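Local structure of RV1873 (Mycobacterium tuberculosis, 2JEK) at residues Trp37-Phe42 against Asp102-Ser107. The protein is of unknown function, a conserved all-helical protein of the DUF1810 family that folds as a right-handed superhelix. Residues are numbered along the deposited sequence; the frame is centred on the assembly and turned at random.
Sequences WMWFVF and DLKLCS. With GOL (glycerol), chain D.
Lys104 and Met38 run antiparallel alongside each other where the short helical turn 38-41 meets helix 101-115. Lys104 can be followed outward. Its CB lies 3.9 Å from Met38 CG. Lys104 CD comes closer, 3.7 Å from Met38 CG, and also touches Met38 CB. The chain is extended up to CE, which lies against a glycerol, and then bends at the last torsion (chi4 -66°). That bend brings Lys104 NZ near the indole of Trp39, 4.0 Å from Trp39 CD1. The ammonium approaches the ring obliquely. Lys104 NZ also lies 2.5 Å from glycerol O2, a modelled hydrogen bond whose length is doubtful. Trp39 NE1 reaches O3 of the same glycerol through a weak bond of 3.4 Å, nearly straight at 171°. The glycerol probably comes from the crystallisation liquor, so this link says nothing firm about a natural ligand.

Deeper in, the contact is apolar. Met38 has CG anti to its backbone N (chi1 -159°) and turns at chi2. This carries Met38 CE to Leu105 CB, 3.7 Å away, and the two side chains lie roughly perpendicular. Leu105 lies alongside Phe42. Leu105 CD1 sits over one face of the Phe42 ring, 3.6 Å from its centroid, in a CH-pi contact. No hydrogen bond joins the two segments directly.

The contact is buried near the centre of the chain. Phe42 also packs on Leu78, Cys81 and Thr82 of helix 74-87, and on Ser108 and Met109 further along helix 101-115. Leu105 touches Phe97 and Tyr130. Segment 37-42 thus packs against helices 74-87 and 101-115 and, through Trp37 and Val41, helix 21-29.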
ATOM      1  N   TRP A  37      11.084  -2.059  -2.289  1.00 12.06           N
ATOM      2  CA  TRP A  37      10.308  -0.826  -2.285  1.00  9.96           C
ATOM      3  C   TRP A  37       8.945  -0.893  -1.601  1.00  8.61           C
ATOM      4  O   TRP A  37       8.193   0.072  -1.670  1.00  8.34           O
ATOM      5  CB  TRP A  37      10.142  -0.289  -3.714  1.00  9.57           C
ATOM      6  CG  TRP A  37       9.771  -1.296  -4.794  1.00  9.26           C
ATOM      7  CD1 TRP A  37      10.576  -1.729  -5.814  1.00  9.98           C
ATOM      8  CD2 TRP A  37       8.497  -1.936  -4.996  1.00  8.81           C
ATOM      9  NE1 TRP A  37       9.892  -2.597  -6.628  1.00  9.85           N
ATOM     10  CE2 TRP A  37       8.618  -2.751  -6.146  1.00  8.36           C
ATOM     11  CE3 TRP A  37       7.270  -1.906  -4.312  1.00  8.70           C
ATOM     12  CZ2 TRP A  37       7.552  -3.519  -6.636  1.00  8.74           C
ATOM     13  CZ3 TRP A  37       6.209  -2.669  -4.802  1.00  9.23           C
ATOM     14  CH2 TRP A  37       6.363  -3.468  -5.954  1.00  9.70           C
ATOM     15  N   MET A  38       8.622  -1.996  -0.939  1.00  7.39           N
ATOM     16  CA  MET A  38       7.264  -2.138  -0.423  1.00  7.14           C
ATOM     17  C   MET A  38       6.816  -0.988   0.484  1.00  7.51           C
ATOM     18  O   MET A  38       5.697  -0.494   0.371  1.00  7.63           O
ATOM     19  CB  MET A  38       7.068  -3.476   0.299  1.00  7.37           C
ATOM     20  CG  MET A  38       5.615  -3.888   0.406  1.00  8.51           C
ATOM     21  SD  MET A  38       4.914  -4.267  -1.207  1.00  8.94           S
ATOM     22  CE  MET A  38       3.251  -4.757  -0.730  1.00  8.91           C
ATOM     23  N   TRP A  39       7.690  -0.576   1.400  1.00  7.81           N
ATOM     24  CA  TRP A  39       7.325   0.340   2.477  1.00  7.78           C
ATOM     25  C   TRP A  39       6.784   1.662   1.972  1.00  6.75           C
ATOM     26  O   TRP A  39       5.936   2.275   2.624  1.00  7.46           O
ATOM     27  CB  TRP A  39       8.499   0.613   3.430  1.00  8.87           C
ATOM     28  CG  TRP A  39       9.406  -0.556   3.660  1.00  9.81           C
ATOM     29  CD1 TRP A  39       9.353  -1.465   4.690  1.00 13.01           C
ATOM     30  CD2 TRP A  39      10.517  -0.939   2.843  1.00 10.56           C
ATOM     31  NE1 TRP A  39      10.359  -2.389   4.546  1.00 11.21           N
ATOM     32  CE2 TRP A  39      11.085  -2.091   3.425  1.00 12.39           C
ATOM     33  CE3 TRP A  39      11.086  -0.421   1.672  1.00 12.19           C
ATOM     34  CZ2 TRP A  39      12.200  -2.735   2.873  1.00 13.31           C
ATOM     35  CZ3 TRP A  39      12.193  -1.064   1.121  1.00 12.74           C
ATOM     36  CH2 TRP A  39      12.736  -2.209   1.725  1.00 13.46           C
ATOM     37  N   PHE A  40       7.277   2.103   0.817  1.00  6.68           N
ATOM     38  CA  PHE A  40       6.950   3.441   0.331  1.00  6.11           C
ATOM     39  C   PHE A  40       6.155   3.438  -0.984  1.00  6.52           C
ATOM     40  O   PHE A  40       5.914   4.490  -1.563  1.00  7.31           O
ATOM     41  CB  PHE A  40       8.205   4.332   0.270  1.00  6.87           C
ATOM     42  CG  PHE A  40       9.359   3.733  -0.479  1.00  7.96           C
ATOM     43  CD1 PHE A  40       9.377   3.718  -1.874  1.00  8.89           C
ATOM     44  CD2 PHE A  40      10.441   3.185   0.212  1.00  9.42           C
ATOM     45  CE1 PHE A  40      10.447   3.175  -2.569  1.00  9.56           C
ATOM     46  CE2 PHE A  40      11.530   2.651  -0.479  1.00  9.70           C
ATOM     47  CZ  PHE A  40      11.520   2.641  -1.874  1.00  9.37           C
ATOM     48  N   VAL A  41       5.745   2.241  -1.426  1.00  6.71           N
ATOM     49  CA  VAL A  41       4.844   2.068  -2.584  1.00  6.26           C
ATOM     50  C   VAL A  41       3.434   1.649  -2.115  1.00  6.52           C
ATOM     51  O   VAL A  41       2.435   2.159  -2.631  1.00  6.39           O
ATOM     52  CB  VAL A  41       5.420   1.038  -3.596  1.00  7.02           C
ATOM     53  CG1 VAL A  41       4.400   0.676  -4.693  1.00  7.77           C
ATOM     54  CG2 VAL A  41       6.690   1.588  -4.228  1.00  7.59           C
ATOM     55  N   PHE A  42       3.369   0.722  -1.148  1.00  5.70           N
ATOM     56  CA  PHE A  42       2.105   0.312  -0.554  1.00  5.55           C
ATOM     57  C   PHE A  42       2.217   0.571   0.942  1.00  6.23           C
ATOM     58  O   PHE A  42       2.453  -0.351   1.731  1.00  6.32           O
ATOM     59  CB  PHE A  42       1.838  -1.176  -0.834  1.00  5.95           C
ATOM     60  CG  PHE A  42       1.429  -1.463  -2.249  1.00  5.97           C
ATOM     61  CD1 PHE A  42       0.180  -1.065  -2.726  1.00  6.47           C
ATOM     62  CD2 PHE A  42       2.283  -2.149  -3.100  1.00  6.37           C
ATOM     63  CE1 PHE A  42      -0.213  -1.352  -4.028  1.00  7.96           C
ATOM     64  CE2 PHE A  42       1.885  -2.446  -4.414  1.00  7.26           C
ATOM     65  CZ  PHE A  42       0.646  -2.047  -4.874  1.00  9.04           C
ATOM     66  N   ASP A 102       3.103  -9.969   1.140  1.00  8.56           N
ATOM     67  CA  ASP A 102       1.667 -10.244   1.015  1.00  9.59           C
ATOM     68  C   ASP A 102       0.896  -9.638   2.192  1.00  9.87           C
ATOM     69  O   ASP A 102      -0.195  -9.049   2.015  1.00  9.64           O
ATOM     70  CB  ASP A 102       1.394 -11.750   0.846  1.00 10.75           C
ATOM     71  CG  ASP A 102       1.873 -12.583   2.027  1.00 15.20           C
ATOM     72  OD1 ASP A 102       2.908 -12.257   2.638  1.00 15.87           O
ATOM     73  OD2 ASP A 102       1.199 -13.590   2.350  1.00 23.54           O
ATOM     74  N   LEU A 103       1.470  -9.733   3.388  1.00  9.61           N
ATOM     75  CA  LEU A 103       0.835  -9.161   4.567  1.00 10.07           C
ATOM     76  C   LEU A 103       0.923  -7.641   4.535  1.00  9.22           C
ATOM     77  O   LEU A 103      -0.032  -6.946   4.908  1.00  9.14           O
ATOM     78  CB  LEU A 103       1.470  -9.705   5.846  1.00 12.29           C
ATOM     79  CG  LEU A 103       1.477 -11.229   6.008  1.00 17.87           C
ATOM     80  CD1 LEU A 103       2.061 -11.639   7.360  1.00 24.74           C
ATOM     81  CD2 LEU A 103       0.080 -11.818   5.819  1.00 23.15           C
ATOM     82  N   LYS A 104       2.065  -7.121   4.087  1.00  8.01           N
ATOM     83  CA  LYS A 104       2.218  -5.681   3.935  1.00  8.18           C
ATOM     84  C   LYS A 104       1.147  -5.107   3.004  1.00  7.77           C
ATOM     85  O   LYS A 104       0.554  -4.062   3.300  1.00  7.53           O
ATOM     86  CB  LYS A 104       3.618  -5.339   3.422  1.00  9.05           C
ATOM     87  CG  LYS A 104       4.712  -5.493   4.472  1.00 10.67           C
ATOM     88  CD  LYS A 104       6.039  -4.921   3.968  1.00 14.74           C
ATOM     89  CE  LYS A 104       7.151  -5.039   5.005  1.00 16.59           C
ATOM     90  NZ  LYS A 104       6.879  -4.205   6.202  1.00 18.26           N
ATOM     91  N   LEU A 105       0.876  -5.798   1.900  1.00  7.09           N
ATOM     92  CA  LEU A 105      -0.123  -5.330   0.955  1.00  7.95           C
ATOM     93  C   LEU A 105      -1.499  -5.355   1.588  1.00  7.99           C
ATOM     94  O   LEU A 105      -2.271  -4.399   1.466  1.00  7.56           O
ATOM     95  CB  LEU A 105      -0.114  -6.182  -0.300  1.00  7.49           C
ATOM     96  CG  LEU A 105      -1.107  -5.754  -1.386  1.00  7.50           C
ATOM     97  CD1 LEU A 105      -0.873  -4.331  -1.854  1.00  9.26           C
ATOM     98  CD2 LEU A 105      -1.017  -6.697  -2.560  1.00  8.67           C
ATOM     99  N   CYS A 106      -1.818  -6.441   2.279  1.00  7.81           N
ATOM    100  CA  CYS A 106      -3.094  -6.496   2.981  1.00  7.43           C
ATOM    101  C   CYS A 106      -3.250  -5.309   3.939  1.00  7.32           C
ATOM    102  O   CYS A 106      -4.301  -4.660   3.982  1.00  7.02           O
ATOM    103  CB  CYS A 106      -3.222  -7.822   3.723  1.00  7.48           C
ATOM    104  SG  CYS A 106      -4.819  -8.022   4.498  1.00 10.13           S
ATOM    105  N   SER A 107      -2.212  -5.024   4.721  1.00  7.98           N
ATOM    106  CA  SER A 107      -2.246  -3.909   5.657  1.00  7.88           C
ATOM    107  C   SER A 107      -2.438  -2.574   4.946  1.00  7.09           C
ATOM    108  O   SER A 107      -3.186  -1.715   5.418  1.00  7.21           O
ATOM    109  CB  SER A 107      -0.963  -3.860   6.483  1.00  8.30           C
ATOM    110  OG  SER A 107      -0.807  -5.077   7.211  1.00  9.95           O
TER
HETATM  111  C1  GOL D1148       9.675  -4.578   9.753  1.00 32.96           C
HETATM  112  O1  GOL D1148       9.224  -5.634  10.567  1.00 35.93           O
HETATM  113  C2  GOL D1148       9.651  -5.030   8.300  1.00 35.80           C
HETATM  114  O2  GOL D1148       9.044  -4.039   7.514  1.00 35.31           O
HETATM  115  C3  GOL D1148      11.067  -5.241   7.779  1.00 38.74           C
HETATM  116  O3  GOL D1148      11.040  -5.219   6.366  1.00 39.65           O